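Local coordinates for DUF1955 domain-containing protein (Sulfolobus tokodaii, PDB 1WY6) that is of unknown function but folds as a single-chain, all-helical repeat protein that carries disulfide bonds, at residues A[76-81]-A[111-116]; A[53-58]-A[85-90]. All coordinates share one frame; numbering follows the deposited sequence.

Contact 1. Residues A[76-81]-A[111-116]; sequences NLKSVV and EEIGRE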
# COMPACT_ATOMS: atom_id res chain seq x y z
N ASN A 76 -4.54 5.68 -6.14
CA ASN A 76 -4.67 5.83 -4.69
C ASN A 76 -3.88 4.80 -3.89
O ASN A 76 -4.30 4.42 -2.79
CB ASN A 76 -6.16 5.73 -4.29
CG ASN A 76 -6.81 4.41 -4.73
OD1 ASN A 76 -7.94 4.11 -4.35
ND2 ASN A 76 -6.10 3.63 -5.54
N LEU A 77 -2.75 4.34 -4.42
CA LEU A 77 -1.95 3.35 -3.72
C LEU A 77 -1.36 3.84 -2.40
O LEU A 77 -0.75 3.07 -1.66
CB LEU A 77 -0.87 2.77 -4.63
CG LEU A 77 -1.43 1.94 -5.79
CD1 LEU A 77 -0.31 1.07 -6.37
CD2 LEU A 77 -2.57 1.04 -5.31
N LYS A 78 -1.55 5.11 -2.09
CA LYS A 78 -1.08 5.62 -0.82
C LYS A 78 -1.92 4.93 0.26
O LYS A 78 -1.50 4.79 1.41
CB LYS A 78 -1.26 7.13 -0.71
CG LYS A 78 -0.74 7.70 0.60
CD LYS A 78 -1.21 9.14 0.84
CE LYS A 78 -0.82 9.60 2.24
NZ LYS A 78 -1.29 10.98 2.54
N SER A 79 -3.12 4.49 -0.13
CA SER A 79 -4.03 3.79 0.78
C SER A 79 -3.41 2.48 1.28
O SER A 79 -3.64 2.05 2.42
CB SER A 79 -5.35 3.47 0.07
OG SER A 79 -5.95 4.62 -0.50
N VAL A 80 -2.64 1.83 0.43
CA VAL A 80 -2.02 0.56 0.80
C VAL A 80 -0.87 0.80 1.78
O VAL A 80 -0.72 0.06 2.74
CB VAL A 80 -1.51 -0.20 -0.45
CG1 VAL A 80 -0.71 -1.43 -0.04
CG2 VAL A 80 -2.69 -0.61 -1.31
N VAL A 81 -0.07 1.83 1.53
CA VAL A 81 1.03 2.16 2.41
C VAL A 81 0.48 2.58 3.78
O VAL A 81 1.05 2.24 4.82
CB VAL A 81 1.86 3.33 1.84
CG1 VAL A 81 3.08 3.57 2.73
CG2 VAL A 81 2.27 3.03 0.41
N GLU A 111 5.81 11.89 0.46
CA GLU A 111 6.18 12.89 1.48
C GLU A 111 5.13 12.96 2.59
O GLU A 111 5.47 13.11 3.77
CB GLU A 111 6.34 14.27 0.86
CG GLU A 111 7.46 14.37 -0.14
CD GLU A 111 7.89 15.80 -0.37
OE1 GLU A 111 8.62 16.05 -1.36
OE2 GLU A 111 7.51 16.67 0.45
N GLU A 112 3.86 12.85 2.21
CA GLU A 112 2.78 12.85 3.19
C GLU A 112 2.99 11.69 4.17
O GLU A 112 2.92 11.86 5.39
CB GLU A 112 1.44 12.72 2.47
CG GLU A 112 1.06 13.99 1.71
CD GLU A 112 0.03 13.75 0.62
OE1 GLU A 112 -0.68 12.73 0.70
OE2 GLU A 112 -0.06 14.58 -0.32
N ILE A 113 3.26 10.50 3.64
CA ILE A 113 3.51 9.33 4.49
C ILE A 113 4.72 9.63 5.39
O ILE A 113 4.72 9.33 6.59
CB ILE A 113 3.84 8.08 3.65
CG1 ILE A 113 2.58 7.56 2.97
CG2 ILE A 113 4.44 7.00 4.54
CD1 ILE A 113 1.54 7.00 3.94
N GLY A 114 5.75 10.23 4.80
CA GLY A 114 6.95 10.55 5.54
C GLY A 114 6.70 11.43 6.75
O GLY A 114 7.24 11.17 7.83
N ARG A 115 5.90 12.48 6.58
CA ARG A 115 5.60 13.40 7.68
C ARG A 115 4.76 12.70 8.74
O ARG A 115 5.00 12.84 9.94
CB ARG A 115 4.84 14.62 7.16
CG ARG A 115 5.57 15.37 6.06
CD ARG A 115 4.84 16.66 5.68
NE ARG A 115 5.27 17.14 4.37
CZ ARG A 115 4.66 16.87 3.23
NH1 ARG A 115 3.58 16.11 3.22
NH2 ARG A 115 5.14 17.34 2.08
N GLU A 116 3.77 11.96 8.27
CA GLU A 116 2.85 11.22 9.12
C GLU A 116 3.56 10.25 10.08
O GLU A 116 3.18 10.14 11.25
CB GLU A 116 1.87 10.46 8.24
CG GLU A 116 0.98 9.47 8.94
CD GLU A 116 0.02 8.80 7.98
OE1 GLU A 116 -0.69 7.85 8.38
OE2 GLU A 116 -0.02 9.24 6.81
O HOH W 1 -0.51 11.04 4.99
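V81 at the first turn of helix 78-86 faces I113 of helix 107-117, their CA atoms 7.9 Å apart, the nearest pair of the two segments. Between these backbones K78 is the main bridge. With CG anti to the backbone N (chi1 -179°) and the rest of the chain extended, its amine reaches over to E112, whose side chain it meets at about a right angle. NZ of K78 donates to OE1 of E112 at 2.6 Å, a salt bridge on the anti lone pair, the one turned from the other oxygen. A water extends the network: it lies 2.6 Å from K78 NZ and donates to E116 OE2, so the amine meets E112 directly and E116, about one turn on, through the water. Two helices of the helical repeat array are joined here, with helix 92-103 packing on V81 and helix 125-137 on I113. Beside the ion pair, I113 CD1 touches V81 CG1 at 3.9 Å, and the same methyl lies against K78 CE as K78 and I113 run past each other in opposite directions. Were K78 replaced by an alanine, E112 would probably lose its cationic mate and I113 CD1 its aliphatic cover.

Contact 2. Residues A[53-58]-A[85-90]; sequences IDCRYM and VINNTL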
# COMPACT_ATOMS: atom_id res chain seq x y z
N ILE A 53 -11.51 0.40 2.18
CA ILE A 53 -11.49 -0.82 2.99
C ILE A 53 -10.68 -0.67 4.27
O ILE A 53 -9.56 -0.14 4.27
CB ILE A 53 -10.98 -2.05 2.19
CG1 ILE A 53 -11.25 -3.32 3.01
CG2 ILE A 53 -9.48 -1.92 1.89
CD1 ILE A 53 -10.98 -4.61 2.25
N ASP A 54 -11.26 -1.15 5.36
CA ASP A 54 -10.62 -1.11 6.67
C ASP A 54 -9.26 -1.81 6.60
O ASP A 54 -9.12 -2.88 6.00
CB ASP A 54 -11.52 -1.82 7.70
CG ASP A 54 -11.04 -1.62 9.14
OD1 ASP A 54 -9.88 -1.97 9.47
OD2 ASP A 54 -11.84 -1.11 9.95
N CYS A 55 -8.25 -1.20 7.22
CA CYS A 55 -6.91 -1.78 7.22
C CYS A 55 -6.87 -3.18 7.84
O CYS A 55 -5.92 -3.94 7.61
CB CYS A 55 -5.94 -0.84 7.95
SG CYS A 55 -5.53 0.64 6.96
N ARG A 56 -7.89 -3.51 8.61
CA ARG A 56 -7.97 -4.83 9.24
C ARG A 56 -8.15 -5.93 8.19
O ARG A 56 -7.82 -7.08 8.44
CB ARG A 56 -9.16 -4.93 10.19
CG ARG A 56 -9.11 -4.10 11.46
CD ARG A 56 -10.41 -4.34 12.24
NE ARG A 56 -10.62 -5.77 12.48
CZ ARG A 56 -11.79 -6.33 12.77
NH1 ARG A 56 -12.89 -5.59 12.87
NH2 ARG A 56 -11.86 -7.64 12.99
N TYR A 57 -8.69 -5.57 7.02
CA TYR A 57 -8.97 -6.55 5.97
C TYR A 57 -8.20 -6.39 4.66
O TYR A 57 -8.01 -7.36 3.93
CB TYR A 57 -10.47 -6.52 5.61
CG TYR A 57 -11.42 -6.53 6.78
CD1 TYR A 57 -11.28 -7.43 7.82
CD2 TYR A 57 -12.50 -5.63 6.82
CE1 TYR A 57 -12.18 -7.46 8.90
CE2 TYR A 57 -13.41 -5.65 7.88
CZ TYR A 57 -13.24 -6.56 8.92
OH TYR A 57 -14.11 -6.57 9.98
N MET A 58 -7.78 -5.16 4.36
CA MET A 58 -7.08 -4.87 3.11
C MET A 58 -6.11 -5.95 2.63
O MET A 58 -6.23 -6.44 1.51
CB MET A 58 -6.34 -3.54 3.21
CG MET A 58 -5.60 -3.17 1.93
SD MET A 58 -4.84 -1.54 1.95
CE MET A 58 -6.24 -0.52 1.53
N VAL A 85 1.36 1.37 7.57
CA VAL A 85 1.70 2.20 8.73
C VAL A 85 0.73 2.00 9.89
O VAL A 85 1.16 1.88 11.04
CB VAL A 85 1.75 3.70 8.35
CG1 VAL A 85 2.02 4.56 9.60
CG2 VAL A 85 2.84 3.94 7.31
N ILE A 86 -0.57 1.98 9.61
CA ILE A 86 -1.56 1.81 10.67
C ILE A 86 -1.37 0.44 11.32
O ILE A 86 -1.41 0.31 12.54
CB ILE A 86 -3.00 1.91 10.12
CG1 ILE A 86 -3.23 3.30 9.53
CG2 ILE A 86 -4.01 1.63 11.24
CD1 ILE A 86 -4.62 3.52 8.97
N ASN A 87 -1.17 -0.58 10.49
CA ASN A 87 -0.95 -1.93 10.97
C ASN A 87 0.51 -2.09 11.40
O ASN A 87 0.93 -3.17 11.80
CB ASN A 87 -1.29 -2.93 9.86
CG ASN A 87 -2.79 -3.05 9.60
OD1 ASN A 87 -3.53 -2.09 9.78
ND2 ASN A 87 -3.23 -4.22 9.16
N ASN A 88 1.27 -1.00 11.32
CA ASN A 88 2.69 -1.02 11.66
C ASN A 88 3.32 -2.28 11.12
O ASN A 88 4.12 -2.93 11.79
CB ASN A 88 2.89 -0.96 13.18
CG ASN A 88 4.33 -0.67 13.56
OD1 ASN A 88 4.92 0.31 13.10
ND2 ASN A 88 4.89 -1.52 14.42
N THR A 89 2.94 -2.64 9.90
CA THR A 89 3.45 -3.85 9.28
C THR A 89 3.87 -3.61 7.84
O THR A 89 3.18 -2.94 7.08
CB THR A 89 2.40 -4.98 9.32
OG1 THR A 89 3.01 -6.21 8.91
CG2 THR A 89 1.23 -4.66 8.38
N LEU A 90 5.03 -4.15 7.49
CA LEU A 90 5.56 -4.04 6.14
C LEU A 90 5.31 -5.41 5.50
O LEU A 90 5.48 -6.44 6.15
CB LEU A 90 7.05 -3.74 6.21
CG LEU A 90 7.82 -3.51 4.90
CD1 LEU A 90 7.18 -2.37 4.13
CD2 LEU A 90 9.27 -3.19 5.22
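Two backbone N-H groups, from Y57 N (2.9 Å) and M58 N (3.1 Å), converge on D54 O, one residue before C55, whose own O accepts from N87 ND2 across the contact. The N87 ND2 to C55 O bond measures 3.1 Å and is moderately bent, with an N-H...O angle of 148°. Its donor stands well above the carbonyl plane of C55, 51° out of it, and the oxygen is tilted from the amide plane of N87, evidence of a grip from over the carbonyl rather than along a lone pair. The other branch of the same amide lies against the cysteine side chain: N87 OD1 is 3.3 Å from C55 CB. One terminal group thus spans both the backbone and the side chain of C55.

N87 sets its CG anti to the carbonyl carbon (chi1 -72°), which points the amide at the start of helix 55-65. Beside it, I86 sends an extended CG1-CD1 arm to C55, where CD1 meets SG at 3.6 Å. That sulfur is bonded to C83 SG in a disulfide, so the methyl packs against a covalent crosslink.

Both segments carry helix-end signals. D54 is the N-cap of helix 55-65, its OD1 accepting from R56 N at 2.7 Å through the anti lone pair. N88, at positive phi, breaks helix 78-86, and its OD1 accepts from S124 N. F59 touches both N87 and T89. The contact therefore joins a capped helix N-terminus to a helix C-terminus closed by a Schellman motif, the two ends covalently tied by the C55-C83 disulfide within an all-helical repeat fold.

Helix 78-86 is common to both contacts: its first turn serves contact 1, facing helix 107-117, and its last turn with the following loop serves contact 2, facing helix 55-65. Their centres lie about 12 Å apart, and they touch directly, M58 SD of 53-58 packing 3.7 Å from V80 CA of 76-81. Contact 1 is partly buried, with V81 and I113 buried, K78 central but partly exposed, and E112 at the edge; contact 2 lies at the surface and has no buried residue among those that touch. The chemistry differs accordingly: a water-extended ion pair beside apolar packing in one, an amide-to-carbonyl bond and a methyl on C55, whose sulfur is tied to C83 of helix 78-86, in the other.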